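Local coordinates for putative alpha/beta hydrolase fold protein (Candidatus Nitrososphaera gargensis, PDB 5A62) that probably hydrolyses carboxylic esters, acting as a carboxylesterase built on the alpha/beta hydrolase fold, at residues E131-K136 with F224-K229; S125-Q130 with K232-E237; R139-A144 with A190-L195; A71-D76 with L195-G200. One frame throughout, in Å; residues are numbered along the deposited sequence.

How the contacts relate
All four contacts involve the helical region between strands 116-122 and 212-218. Contacts 1 and 2, centres about 11 Å apart, tie the strand exit and the first cap helix to helix 222-234. Contact 3 joins two cap helices and shares Leu195 with contact 4, about 14 Å away between centres, where the cap's end meets helix 74-87. Phe129 bridges the groups: its ring packs on Phe224 and Leu134 of contact 1, on Leu195 and on Ile198 of contact 4. Lys128 NZ probably hydrogen-bonds Ile198 O at 2.8 Å. Near this cluster, Ser99 belongs to a GxSxG sequence consistent with a nucleophile elbow; Phe224 touches it, and Met74 lies close to the elbow.

Contact 1: residues E131-K136 with F224-K229; sequences EKDLEK and FMRLIK
Asp133 and Arg226 form a two-pronged salt bridge between the first short helix of the cap and helix 222-234 of the alpha/beta hydrolase core. The backbones stay well apart, Asp133 CA and Phe224 CA being 9.6 Å from each other, and the side chains span the gap from opposite directions. Arg226 presents its guanidinium end-on. NH1 donates to Asp133 OD1 at 3.0 Å, while NH2 donates to Asp133 OD2 at 2.8 Å in an almost straight bond (N-H...O 176°). This second bond uses the syn lone pair of OD2; OD1 is also met on its syn side, but by a donor somewhat out of the carboxylate plane. The two flat groups are nearly coplanar, with 21° between their planes. The arginine extends from the helix with CG opposite the backbone N (chi1 -171°) and then bends about the CG-CD bond, so that NH1 and NH2 face the carboxylate.

Lys132 adds a second positive group. Its extended chain brings CE over one guanidinium face, 3.9 Å from Arg226 NH1, and NZ is 4.0 Å from the same nitrogen. Within the same segment, Lys136 NZ donates to Asp133 O at 2.9 Å. OD2 also accepts from the backbone N of Gln130, so the carboxylate is positioned from its own chain as well as by the arginine. With one bond to each oxygen, the guanidinium and carboxylate restrict each other's rotation, and the negative charge of the buried aspartate would probably offset the nearness of Lys132 and Arg226.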
loop_
_atom_site.group_PDB
_atom_site.type_symbol
_atom_site.label_atom_id
_atom_site.label_comp_id
_atom_site.label_asym_id
_atom_site.label_seq_id
_atom_site.Cartn_x
_atom_site.Cartn_y
_atom_site.Cartn_z
ATOM N N GLU A 131 12.489 -3.228 3.447
ATOM C CA GLU A 131 11.643 -2.666 4.493
ATOM C C GLU A 131 12.341 -1.568 5.258
ATOM O O GLU A 131 11.717 -0.572 5.597
ATOM C CB GLU A 131 11.154 -3.733 5.524
ATOM C CG GLU A 131 10.128 -4.624 4.951
ATOM C CD GLU A 131 9.596 -5.648 5.961
ATOM O OE1 GLU A 131 9.661 -5.426 7.190
ATOM O OE2 GLU A 131 9.133 -6.594 5.409
ATOM N N LYS A 132 13.630 -1.746 5.592
ATOM C CA LYS A 132 14.323 -0.770 6.341
ATOM C C LYS A 132 14.363 0.586 5.616
ATOM O O LYS A 132 14.338 1.612 6.250
ATOM C CB LYS A 132 15.750 -1.284 6.665
ATOM C CG LYS A 132 16.604 -1.379 5.428
ATOM C CD LYS A 132 18.073 -1.745 5.637
ATOM C CE LYS A 132 18.703 -1.848 4.240
ATOM N NZ LYS A 132 20.205 -1.937 4.243
ATOM N N ASP A 133 14.348 0.564 4.290
ATOM C CA ASP A 133 14.388 1.812 3.491
ATOM C C ASP A 133 13.116 2.648 3.667
ATOM O O ASP A 133 13.128 3.879 3.481
ATOM C CB ASP A 133 14.521 1.495 2.015
ATOM C CG ASP A 133 15.778 0.721 1.639
ATOM O OD1 ASP A 133 16.808 0.873 2.375
ATOM O OD2 ASP A 133 15.702 0.003 0.630
ATOM N N LEU A 134 12.020 1.966 3.976
ATOM C CA LEU A 134 10.726 2.649 4.093
ATOM C C LEU A 134 10.308 2.924 5.541
ATOM O O LEU A 134 9.293 3.541 5.793
ATOM C CB LEU A 134 9.642 1.822 3.406
ATOM C CG LEU A 134 9.859 1.587 1.928
ATOM C CD1 LEU A 134 8.701 0.874 1.311
ATOM C CD2 LEU A 134 10.120 2.867 1.187
ATOM N N GLU A 135 11.130 2.516 6.510
ATOM C CA GLU A 135 10.759 2.717 7.917
ATOM C C GLU A 135 10.540 4.151 8.272
ATOM O O GLU A 135 9.662 4.470 9.030
ATOM C CB GLU A 135 11.806 2.058 8.852
ATOM C CG GLU A 135 11.242 1.801 10.246
ATOM C CD GLU A 135 10.082 0.767 10.270
ATOM O OE1 GLU A 135 10.035 -0.127 9.346
ATOM O OE2 GLU A 135 9.224 0.809 11.234
ATOM N N LYS A 136 11.284 5.052 7.665
ATOM C CA LYS A 136 11.153 6.476 7.966
ATOM C C LYS A 136 9.800 7.020 7.645
ATOM O O LYS A 136 9.361 7.987 8.256
ATOM C CB LYS A 136 12.255 7.275 7.196
ATOM C CG LYS A 136 12.122 7.215 5.666
ATOM C CD LYS A 136 13.193 7.899 4.746
ATOM C CE LYS A 136 14.594 7.347 4.951
ATOM N NZ LYS A 136 14.889 5.992 4.315
ATOM N N PHE A 224 19.235 5.338 -2.581
ATOM C CA PHE A 224 19.297 5.220 -4.051
ATOM C C PHE A 224 20.646 4.896 -4.569
ATOM O O PHE A 224 20.756 4.221 -5.570
ATOM C CB PHE A 224 18.621 6.424 -4.743
ATOM C CG PHE A 224 17.136 6.359 -4.602
ATOM C CD1 PHE A 224 16.403 5.447 -5.338
ATOM C CD2 PHE A 224 16.486 7.119 -3.679
ATOM C CE1 PHE A 224 15.046 5.353 -5.198
ATOM C CE2 PHE A 224 15.115 7.046 -3.536
ATOM C CZ PHE A 224 14.395 6.155 -4.306
ATOM N N MET A 225 21.735 5.272 -3.890
ATOM C CA MET A 225 23.064 4.768 -4.285
ATOM C C MET A 225 23.114 3.284 -4.256
ATOM O O MET A 225 23.600 2.635 -5.147
ATOM C CB MET A 225 24.184 5.339 -3.417
ATOM C CG MET A 225 24.521 6.776 -3.748
ATOM S SD MET A 225 25.448 6.994 -5.269
ATOM C CE MET A 225 27.071 6.446 -4.701
ATOM N N ARG A 226 22.585 2.717 -3.181
ATOM C CA ARG A 226 22.632 1.279 -3.018
ATOM C C ARG A 226 21.760 0.603 -4.109
ATOM O O ARG A 226 22.165 -0.363 -4.789
ATOM C CB ARG A 226 22.170 0.871 -1.643
ATOM C CG ARG A 226 22.418 -0.619 -1.401
ATOM C CD ARG A 226 21.690 -1.140 -0.158
ATOM N NE ARG A 226 20.287 -1.383 -0.475
ATOM C CZ ARG A 226 19.214 -0.784 0.068
ATOM N NH1 ARG A 226 19.288 0.170 0.934
ATOM N NH2 ARG A 226 18.033 -1.239 -0.320
ATOM N N LEU A 227 20.527 1.079 -4.295
ATOM C CA LEU A 227 19.662 0.489 -5.282
ATOM C C LEU A 227 20.158 0.649 -6.700
ATOM O O LEU A 227 19.995 -0.288 -7.468
ATOM C CB LEU A 227 18.255 1.048 -5.098
ATOM C CG LEU A 227 17.517 0.728 -3.815
ATOM C CD1 LEU A 227 16.197 1.479 -3.757
ATOM C CD2 LEU A 227 17.280 -0.728 -3.613
ATOM N N ILE A 228 20.716 1.787 -7.051
ATOM C CA ILE A 228 21.178 1.970 -8.400
ATOM C C ILE A 228 22.409 1.205 -8.658
ATOM O O ILE A 228 22.593 0.688 -9.760
ATOM C CB ILE A 228 21.245 3.461 -8.771
ATOM C CG1 ILE A 228 20.969 3.598 -10.289
ATOM C CG2 ILE A 228 22.475 4.136 -8.240
ATOM C CD1 ILE A 228 19.593 3.257 -10.713
ATOM N N LYS A 229 23.273 1.032 -7.679
ATOM C CA LYS A 229 24.433 0.167 -7.835
ATOM C C LYS A 229 24.034 -1.268 -8.050
ATOM O O LYS A 229 24.556 -2.004 -8.918
ATOM C CB LYS A 229 25.378 0.346 -6.658
ATOM C CG LYS A 229 26.176 1.624 -6.854
ATOM C CD LYS A 229 27.256 1.846 -5.803
ATOM C CE LYS A 229 26.772 2.771 -4.695
ATOM N NZ LYS A 229 27.706 2.862 -3.529
#

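Contact 2: residues S125-Q130 with K232-E237; sequences SPKKFQ and KEEIPE
Lys127 reaches from the loop that follows strand 116-122 toward Glu234 in the last turn of helix 222-234, and the two side chains cross at about a right angle. Its CB leaves the backbone without pointing at the helix, and CB and CG make no contact with residues 232-237. CD is the first atom to arrive, 4.0 Å from Glu234 OE2. The bend about the CG-CD bond (chi3 57°) keeps CE near that oxygen, with Lys127 CE 4.1 Å from Glu234 OE2. At the tip, NZ is 3.6 Å from Glu234 OE2, a long salt bridge rather than a hydrogen bond. The stronger partner of this ammonium is Glu230, one turn earlier on the same helix, so NZ sits by two acidic side chains and Glu234 supplies the looser of them. Glu234 meets it with its chain extended beyond CG, using one carboxylate oxygen.

Lys127 also packs on Thr231 and on Val203 of helix 202-209, and Glu234 touches Val203 too. The root of the lysine is held by its own loop: the backbone N of Lys127 donates to Ser125 OG at 3.0 Å, closing an ST turn. The arrangement thus combines an ST turn with a surface ion pair, where the chain leaves strand 116-122, an inner strand of the alpha/beta hydrolase sheet, and passes the helix following the neighbouring strand 212-218.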
loop_
_atom_site.group_PDB
_atom_site.type_symbol
_atom_site.label_atom_id
_atom_site.label_comp_id
_atom_site.label_asym_id
_atom_site.label_seq_id
_atom_site.Cartn_x
_atom_site.Cartn_y
_atom_site.Cartn_z
ATOM N N SER A 125 15.126 4.274 -9.014
ATOM C CA SER A 125 15.560 3.014 -9.591
ATOM C C SER A 125 14.367 2.139 -9.892
ATOM O O SER A 125 13.261 2.414 -9.409
ATOM C CB SER A 125 16.456 2.294 -8.585
ATOM O OG SER A 125 15.738 1.483 -7.663
ATOM N N PRO A 126 14.556 1.033 -10.591
ATOM C CA PRO A 126 13.506 0.057 -10.819
ATOM C C PRO A 126 13.327 -0.943 -9.670
ATOM O O PRO A 126 12.464 -1.785 -9.747
ATOM C CB PRO A 126 13.987 -0.694 -12.063
ATOM C CG PRO A 126 15.449 -0.477 -12.069
ATOM C CD PRO A 126 15.788 0.750 -11.346
ATOM N N LYS A 127 14.124 -0.880 -8.621
ATOM C CA LYS A 127 14.082 -1.876 -7.588
ATOM C C LYS A 127 13.008 -1.620 -6.537
ATOM O O LYS A 127 12.630 -0.479 -6.230
ATOM C CB LYS A 127 15.446 -1.926 -6.900
ATOM C CG LYS A 127 16.449 -2.478 -7.896
ATOM C CD LYS A 127 17.600 -3.252 -7.306
ATOM C CE LYS A 127 17.118 -4.417 -6.473
ATOM N NZ LYS A 127 18.262 -5.246 -6.031
ATOM N N LYS A 128 12.542 -2.715 -5.979
ATOM C CA LYS A 128 11.788 -2.655 -4.749
ATOM C C LYS A 128 12.677 -2.198 -3.626
ATOM O O LYS A 128 13.899 -2.454 -3.585
ATOM C CB LYS A 128 11.291 -4.045 -4.362
ATOM C CG LYS A 128 10.072 -4.513 -4.988
ATOM C CD LYS A 128 9.481 -5.734 -4.179
ATOM C CE LYS A 128 8.593 -5.522 -2.946
ATOM N NZ LYS A 128 7.473 -4.506 -3.067
ATOM N N PHE A 129 12.088 -1.552 -2.650
ATOM C CA PHE A 129 12.804 -1.158 -1.443
ATOM C C PHE A 129 12.921 -2.331 -0.487
ATOM O O PHE A 129 12.101 -3.221 -0.464
ATOM C CB PHE A 129 12.091 -0.023 -0.727
ATOM C CG PHE A 129 12.106 1.257 -1.517
ATOM C CD1 PHE A 129 13.197 2.095 -1.528
ATOM C CD2 PHE A 129 11.001 1.606 -2.304
ATOM C CE1 PHE A 129 13.213 3.242 -2.296
ATOM C CE2 PHE A 129 10.999 2.759 -3.063
ATOM C CZ PHE A 129 12.103 3.578 -3.072
ATOM N N GLN A 130 13.966 -2.285 0.307
ATOM C CA GLN A 130 13.971 -3.080 1.509
ATOM C C GLN A 130 13.054 -2.430 2.538
ATOM O O GLN A 130 12.878 -1.218 2.601
ATOM C CB GLN A 130 15.417 -3.180 2.028
ATOM C CG GLN A 130 16.349 -4.028 1.135
ATOM C CD GLN A 130 15.831 -5.456 0.863
ATOM O OE1 GLN A 130 15.462 -5.821 -0.256
ATOM N NE2 GLN A 130 15.779 -6.265 1.915
ATOM N N LYS A 232 22.736 -1.433 -11.601
ATOM C CA LYS A 232 23.806 -1.452 -12.612
ATOM C C LYS A 232 24.422 -2.822 -12.704
ATOM O O LYS A 232 24.803 -3.246 -13.814
ATOM C CB LYS A 232 24.808 -0.355 -12.317
ATOM C CG LYS A 232 26.074 -0.334 -13.181
ATOM C CD LYS A 232 25.797 0.094 -14.556
ATOM C CE LYS A 232 27.146 0.197 -15.324
ATOM N NZ LYS A 232 27.043 0.659 -16.682
ATOM N N GLU A 233 24.489 -3.577 -11.610
ATOM C CA GLU A 233 24.989 -4.952 -11.661
ATOM C C GLU A 233 24.156 -5.792 -12.583
ATOM O O GLU A 233 24.704 -6.643 -13.296
ATOM C CB GLU A 233 25.135 -5.610 -10.275
ATOM C CG GLU A 233 26.317 -5.048 -9.499
ATOM C CD GLU A 233 27.665 -5.298 -10.198
ATOM O OE1 GLU A 233 27.932 -6.471 -10.598
ATOM O OE2 GLU A 233 28.435 -4.321 -10.394
ATOM N N GLU A 234 22.833 -5.537 -12.606
ATOM C CA GLU A 234 21.842 -6.337 -13.304
ATOM C C GLU A 234 21.516 -5.828 -14.697
ATOM O O GLU A 234 21.077 -6.597 -15.553
ATOM C CB GLU A 234 20.542 -6.375 -12.527
ATOM C CG GLU A 234 20.651 -7.145 -11.196
ATOM C CD GLU A 234 19.482 -6.769 -10.259
ATOM O OE1 GLU A 234 18.315 -7.179 -10.552
ATOM O OE2 GLU A 234 19.703 -6.036 -9.237
ATOM N N ILE A 235 21.789 -4.567 -14.918
ATOM C CA ILE A 235 21.550 -3.910 -16.220
ATOM C C ILE A 235 22.860 -3.222 -16.601
ATOM O O ILE A 235 23.008 -1.997 -16.474
ATOM C CB ILE A 235 20.401 -2.892 -16.186
ATOM C CG1 ILE A 235 19.146 -3.482 -15.548
ATOM C CG2 ILE A 235 20.104 -2.403 -17.593
ATOM C CD1 ILE A 235 17.962 -2.530 -15.530
ATOM N N PRO A 236 23.839 -4.034 -17.060
ATOM C CA PRO A 236 25.155 -3.437 -17.317
ATOM C C PRO A 236 25.184 -2.449 -18.433
ATOM O O PRO A 236 26.036 -1.530 -18.460
ATOM C CB PRO A 236 26.015 -4.647 -17.596
ATOM C CG PRO A 236 25.076 -5.697 -18.051
ATOM C CD PRO A 236 23.853 -5.502 -17.173
ATOM N N GLU A 237 24.184 -2.471 -19.307
ATOM C CA GLU A 237 24.121 -1.471 -20.368
ATOM C C GLU A 237 23.608 -0.105 -19.881
ATOM O O GLU A 237 23.643 0.871 -20.634
ATOM C CB GLU A 237 23.304 -2.013 -21.578
ATOM C CG GLU A 237 24.046 -3.233 -22.139
ATOM C CD GLU A 237 23.633 -3.720 -23.513
ATOM O OE1 GLU A 237 22.665 -4.503 -23.597
ATOM O OE2 GLU A 237 24.303 -3.348 -24.516
#

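Contact 3: residues R139-A144 with A190-L195; sequences RTREVA and AATVAL
Thr192 OG1 has two hydrogen-bond partners: it accepts from Arg141 NH1 at 2.9 Å and is itself bonded to Val189 O, one turn back on its own helix. The contact lies within the helical cap of the alpha/beta hydrolase fold and joins helix 136-147 to helix 185-194. Between residues 139-144 and 190-195 the nearest CA atoms, those of Arg141 and Thr192, are 8.1 Å apart.

The hydroxyl lies in the guanidinium plane, at its edge, and the N-H...O angle is 155°. Bending of the arginine chain at chi3 (-68°) folds NH1 back to this oxygen, while Arg141 CD also rests against Thr192 OG1 at 3.4 Å. Val193 comes over one face of the guanidinium, its CG2 4.1 Å from Arg141 CD. Phe138 adds a cation-pi contact, and Thr73 of the second subunit packs against the same arginine, so this buried charge lies close to the dimer interface.

A water completes the junction by linking the arginine to the Thr192 backbone: it accepts from Arg141 NH1 at 3.0 Å and donates to Thr192 O at 2.8 Å.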
loop_
_atom_site.group_PDB
_atom_site.type_symbol
_atom_site.label_atom_id
_atom_site.label_comp_id
_atom_site.label_asym_id
_atom_site.label_seq_id
_atom_site.Cartn_x
_atom_site.Cartn_y
_atom_site.Cartn_z
ATOM N N ARG A 139 6.905 7.632 10.361
ATOM C CA ARG A 139 6.869 8.857 11.149
ATOM C C ARG A 139 6.496 10.063 10.313
ATOM O O ARG A 139 5.780 10.910 10.815
ATOM C CB ARG A 139 8.183 9.116 11.866
ATOM C CG ARG A 139 8.072 10.167 12.970
ATOM C CD ARG A 139 7.211 9.625 14.103
ATOM N NE ARG A 139 6.827 10.601 15.114
ATOM C CZ ARG A 139 5.818 11.446 15.000
ATOM N NH1 ARG A 139 5.160 11.543 13.852
ATOM N NH2 ARG A 139 5.483 12.219 16.021
ATOM N N THR A 140 6.877 10.114 9.023
ATOM C CA THR A 140 6.445 11.227 8.214
ATOM C C THR A 140 4.927 11.142 7.956
ATOM O O THR A 140 4.237 12.155 7.987
ATOM C CB THR A 140 7.193 11.371 6.898
ATOM O OG1 THR A 140 7.051 10.151 6.145
ATOM C CG2 THR A 140 8.678 11.624 7.196
ATOM N N ARG A 141 4.377 9.947 7.740
ATOM C CA ARG A 141 2.925 9.828 7.625
ATOM C C ARG A 141 2.218 10.336 8.895
ATOM O O ARG A 141 1.216 11.034 8.814
ATOM C CB ARG A 141 2.469 8.390 7.316
ATOM C CG ARG A 141 2.673 7.983 5.857
ATOM C CD ARG A 141 2.010 6.641 5.550
ATOM N NE ARG A 141 2.646 5.549 6.206
ATOM C CZ ARG A 141 3.701 4.911 5.747
ATOM N NH1 ARG A 141 4.173 5.272 4.573
ATOM N NH2 ARG A 141 4.277 3.964 6.448
ATOM N N GLU A 142 2.786 9.969 10.047
ATOM C CA GLU A 142 2.151 10.338 11.325
ATOM C C GLU A 142 2.155 11.863 11.482
ATOM O O GLU A 142 1.119 12.430 11.868
ATOM C CB GLU A 142 2.911 9.698 12.457
ATOM C CG GLU A 142 2.321 10.021 13.813
ATOM C CD GLU A 142 3.061 9.366 14.982
ATOM O OE1 GLU A 142 4.045 8.598 14.793
ATOM O OE2 GLU A 142 2.659 9.676 16.150
ATOM N N VAL A 143 3.286 12.487 11.156
ATOM C CA VAL A 143 3.274 13.955 11.205
ATOM C C VAL A 143 2.283 14.570 10.208
ATOM O O VAL A 143 1.529 15.490 10.494
ATOM C CB VAL A 143 4.674 14.559 10.990
ATOM C CG1 VAL A 143 4.577 16.084 10.979
ATOM C CG2 VAL A 143 5.618 14.065 12.043
ATOM N N ALA A 144 2.258 14.084 8.988
ATOM C CA ALA A 144 1.341 14.618 7.986
ATOM C C ALA A 144 -0.102 14.537 8.473
ATOM O O ALA A 144 -0.884 15.473 8.330
ATOM C CB ALA A 144 1.466 13.852 6.671
ATOM N N ALA A 190 -0.858 8.211 0.534
ATOM C CA ALA A 190 -1.070 7.191 -0.455
ATOM C C ALA A 190 0.191 6.901 -1.241
ATOM O O ALA A 190 0.450 5.750 -1.597
ATOM C CB ALA A 190 -2.130 7.575 -1.395
ATOM N N ALA A 191 0.977 7.885 -1.580
ATOM C CA ALA A 191 2.155 7.680 -2.399
ATOM C C ALA A 191 3.185 6.857 -1.636
ATOM O O ALA A 191 3.822 5.957 -2.179
ATOM C CB ALA A 191 2.700 8.972 -2.904
ATOM N N THR A 192 3.371 7.230 -0.382
ATOM C CA THR A 192 4.317 6.493 0.419
ATOM C C THR A 192 3.898 5.013 0.618
ATOM O O THR A 192 4.689 4.071 0.599
ATOM C CB THR A 192 4.665 7.164 1.729
ATOM O OG1 THR A 192 3.517 7.219 2.565
ATOM C CG2 THR A 192 5.284 8.510 1.553
ATOM N N VAL A 193 2.609 4.792 0.833
ATOM C CA VAL A 193 2.091 3.433 0.945
ATOM C C VAL A 193 2.339 2.671 -0.399
ATOM O O VAL A 193 2.666 1.498 -0.414
ATOM C CB VAL A 193 0.618 3.448 1.372
ATOM C CG1 VAL A 193 -0.010 2.076 1.184
ATOM C CG2 VAL A 193 0.489 3.949 2.799
ATOM N N ALA A 194 2.105 3.348 -1.523
ATOM C CA ALA A 194 2.261 2.732 -2.825
ATOM C C ALA A 194 3.653 2.189 -3.043
ATOM O O ALA A 194 3.852 1.292 -3.868
ATOM C CB ALA A 194 1.862 3.657 -3.933
ATOM N N LEU A 195 4.636 2.754 -2.371
ATOM C CA LEU A 195 6.005 2.240 -2.558
ATOM C C LEU A 195 6.109 0.781 -2.215
ATOM O O LEU A 195 6.985 0.093 -2.735
ATOM C CB LEU A 195 7.010 3.062 -1.722
ATOM C CG LEU A 195 7.071 4.551 -2.121
ATOM C CD1 LEU A 195 8.009 5.245 -1.186
ATOM C CD2 LEU A 195 7.466 4.737 -3.559
HETATM O O HOH W 1 6.340 4.078 2.860
#

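Contact 4: residues A71-D76 with L195-G200; sequences AYTMQD and LYTIPG
Residues 73-74 and 197-198 run in the same direction side by side, with Thr73 CA 5.5 Å from Thr197 CA and Met74 CA 5.9 Å from Ile198 CA. Here the start of helix 74-87 in the alpha/beta hydrolase core meets the loop that leads out of the helical cap. Thr73 occupies the N-cap position, and its backbone N donates to Asp76 OD2 at 3.0 Å, the half of a capping box in which the side chain three residues on receives the N-cap amide.

The next amide is satisfied from across the contact: Met74 N donates to Thr197 OG1 at 2.8 Å, with an N-H...O angle of 160°. Thr197 OG1 lies between its own backbone N and carbonyl carbon (chi1 72°), which directs the hydroxyl to that amide. It is also bonded to Ala194 O, three residues earlier in the chain, so one oxygen links residues 194-197 to the start of helix 74-87. The two threonine side chains cross at about a right angle, their CG2 methyls 4.1 Å apart. A water also bridges the segments, taking a hydrogen bond from Gln75 N (3.0 Å) and giving one to Thr197 O (2.9 Å).

Tyr196 of the second subunit touches Thr197, placing the junction beside the dimer interface. The bent chain of Met74 packs on Ile100, Ile104 and Met107 of helix 100-111; it lies alongside Ile198, pointing the same way, and its CG meets Ile198 CG1 at 3.6 Å.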
loop_
_atom_site.group_PDB
_atom_site.type_symbol
_atom_site.label_atom_id
_atom_site.label_comp_id
_atom_site.label_asym_id
_atom_site.label_seq_id
_atom_site.Cartn_x
_atom_site.Cartn_y
_atom_site.Cartn_z
ATOM N N ALA A 71 -6.241 5.193 -2.100
ATOM C CA ALA A 71 -5.121 4.246 -2.089
ATOM C C ALA A 71 -4.987 3.708 -3.451
ATOM O O ALA A 71 -5.988 3.581 -4.164
ATOM C CB ALA A 71 -5.345 3.087 -1.116
ATOM N N TYR A 72 -3.780 3.270 -3.788
ATOM C CA TYR A 72 -3.536 2.718 -5.126
ATOM C C TYR A 72 -2.237 1.990 -5.129
ATOM O O TYR A 72 -1.457 2.047 -4.153
ATOM C CB TYR A 72 -3.520 3.827 -6.154
ATOM C CG TYR A 72 -2.539 4.945 -5.903
ATOM C CD1 TYR A 72 -1.190 4.746 -6.118
ATOM C CD2 TYR A 72 -2.909 6.127 -5.274
ATOM C CE1 TYR A 72 -0.273 5.698 -5.835
ATOM C CE2 TYR A 72 -1.982 7.132 -5.000
ATOM C CZ TYR A 72 -0.642 6.903 -5.282
ATOM O OH TYR A 72 0.304 7.861 -5.030
ATOM N N THR A 73 -1.950 1.287 -6.196
ATOM C CA THR A 73 -0.676 0.583 -6.389
ATOM C C THR A 73 0.131 1.350 -7.395
ATOM O O THR A 73 -0.352 2.233 -8.138
ATOM C CB THR A 73 -0.845 -0.828 -6.893
ATOM O OG1 THR A 73 -1.426 -0.795 -8.221
ATOM C CG2 THR A 73 -1.732 -1.619 -5.960
ATOM N N MET A 74 1.412 1.020 -7.496
ATOM C CA MET A 74 2.218 1.596 -8.541
ATOM C C MET A 74 1.619 1.390 -9.912
ATOM O O MET A 74 1.703 2.288 -10.759
ATOM C CB MET A 74 3.636 1.009 -8.548
ATOM C CG MET A 74 4.564 1.367 -7.401
ATOM S SD MET A 74 4.666 3.116 -7.013
ATOM C CE MET A 74 5.333 3.671 -8.510
ATOM N N GLN A 75 1.030 0.236 -10.159
ATOM C CA GLN A 75 0.386 0.029 -11.452
ATOM C C GLN A 75 -0.615 1.051 -11.816
ATOM O O GLN A 75 -0.737 1.467 -12.969
ATOM C CB GLN A 75 -0.199 -1.368 -11.501
ATOM C CG GLN A 75 -0.733 -1.723 -12.866
ATOM C CD GLN A 75 0.371 -1.752 -13.897
ATOM O OE1 GLN A 75 1.451 -2.318 -13.643
ATOM N NE2 GLN A 75 0.137 -1.132 -15.032
ATOM N N ASP A 76 -1.363 1.551 -10.829
ATOM C CA ASP A 76 -2.317 2.609 -11.051
ATOM C C ASP A 76 -1.640 3.879 -11.533
ATOM O O ASP A 76 -2.174 4.558 -12.385
ATOM C CB ASP A 76 -3.154 2.847 -9.817
ATOM C CG ASP A 76 -4.023 1.666 -9.504
ATOM O OD1 ASP A 76 -4.825 1.248 -10.391
ATOM O OD2 ASP A 76 -3.979 1.153 -8.356
ATOM N N LEU A 195 4.636 2.754 -2.371
ATOM C CA LEU A 195 6.005 2.240 -2.558
ATOM C C LEU A 195 6.109 0.781 -2.215
ATOM O O LEU A 195 6.985 0.093 -2.735
ATOM C CB LEU A 195 7.010 3.062 -1.722
ATOM C CG LEU A 195 7.071 4.551 -2.121
ATOM C CD1 LEU A 195 8.009 5.245 -1.186
ATOM C CD2 LEU A 195 7.466 4.737 -3.559
ATOM N N TYR A 196 5.306 0.280 -1.318
ATOM C CA TYR A 196 5.316 -1.168 -0.995
ATOM C C TYR A 196 4.822 -2.066 -2.090
ATOM O O TYR A 196 4.978 -3.283 -2.062
ATOM C CB TYR A 196 4.447 -1.444 0.237
ATOM C CG TYR A 196 5.027 -0.959 1.538
ATOM C CD1 TYR A 196 5.841 -1.800 2.270
ATOM C CD2 TYR A 196 4.729 0.264 2.088
ATOM C CE1 TYR A 196 6.398 -1.385 3.452
ATOM C CE2 TYR A 196 5.248 0.633 3.303
ATOM C CZ TYR A 196 6.091 -0.197 3.970
ATOM O OH TYR A 196 6.621 0.211 5.202
ATOM N N THR A 197 4.174 -1.471 -3.100
ATOM C CA THR A 197 3.522 -2.227 -4.171
ATOM C C THR A 197 4.365 -2.300 -5.413
ATOM O O THR A 197 3.890 -2.834 -6.443
ATOM C CB THR A 197 2.134 -1.660 -4.523
ATOM O OG1 THR A 197 2.307 -0.420 -5.215
ATOM C CG2 THR A 197 1.341 -1.421 -3.301
ATOM N N ILE A 198 5.624 -1.844 -5.363
ATOM C CA ILE A 198 6.520 -1.963 -6.548
ATOM C C ILE A 198 6.776 -3.469 -6.779
ATOM O O ILE A 198 7.135 -4.145 -5.798
ATOM C CB ILE A 198 7.830 -1.300 -6.262
ATOM C CG1 ILE A 198 7.658 0.212 -6.049
ATOM C CG2 ILE A 198 8.818 -1.581 -7.363
ATOM C CD1 ILE A 198 8.893 0.837 -5.416
ATOM N N PRO A 199 6.610 -3.959 -7.968
ATOM C CA PRO A 199 6.840 -5.410 -8.218
ATOM C C PRO A 199 8.307 -5.715 -8.115
ATOM O O PRO A 199 9.166 -4.875 -8.407
ATOM C CB PRO A 199 6.313 -5.649 -9.600
ATOM C CG PRO A 199 5.527 -4.479 -9.961
ATOM C CD PRO A 199 5.998 -3.312 -9.103
ATOM N N GLY A 200 8.621 -6.966 -7.776
ATOM C CA GLY A 200 10.035 -7.362 -7.653
ATOM C C GLY A 200 10.733 -7.635 -8.970
ATOM O O GLY A 200 11.925 -7.887 -8.933
HETATM O O HOH W 2 2.016 -2.197 -8.614
#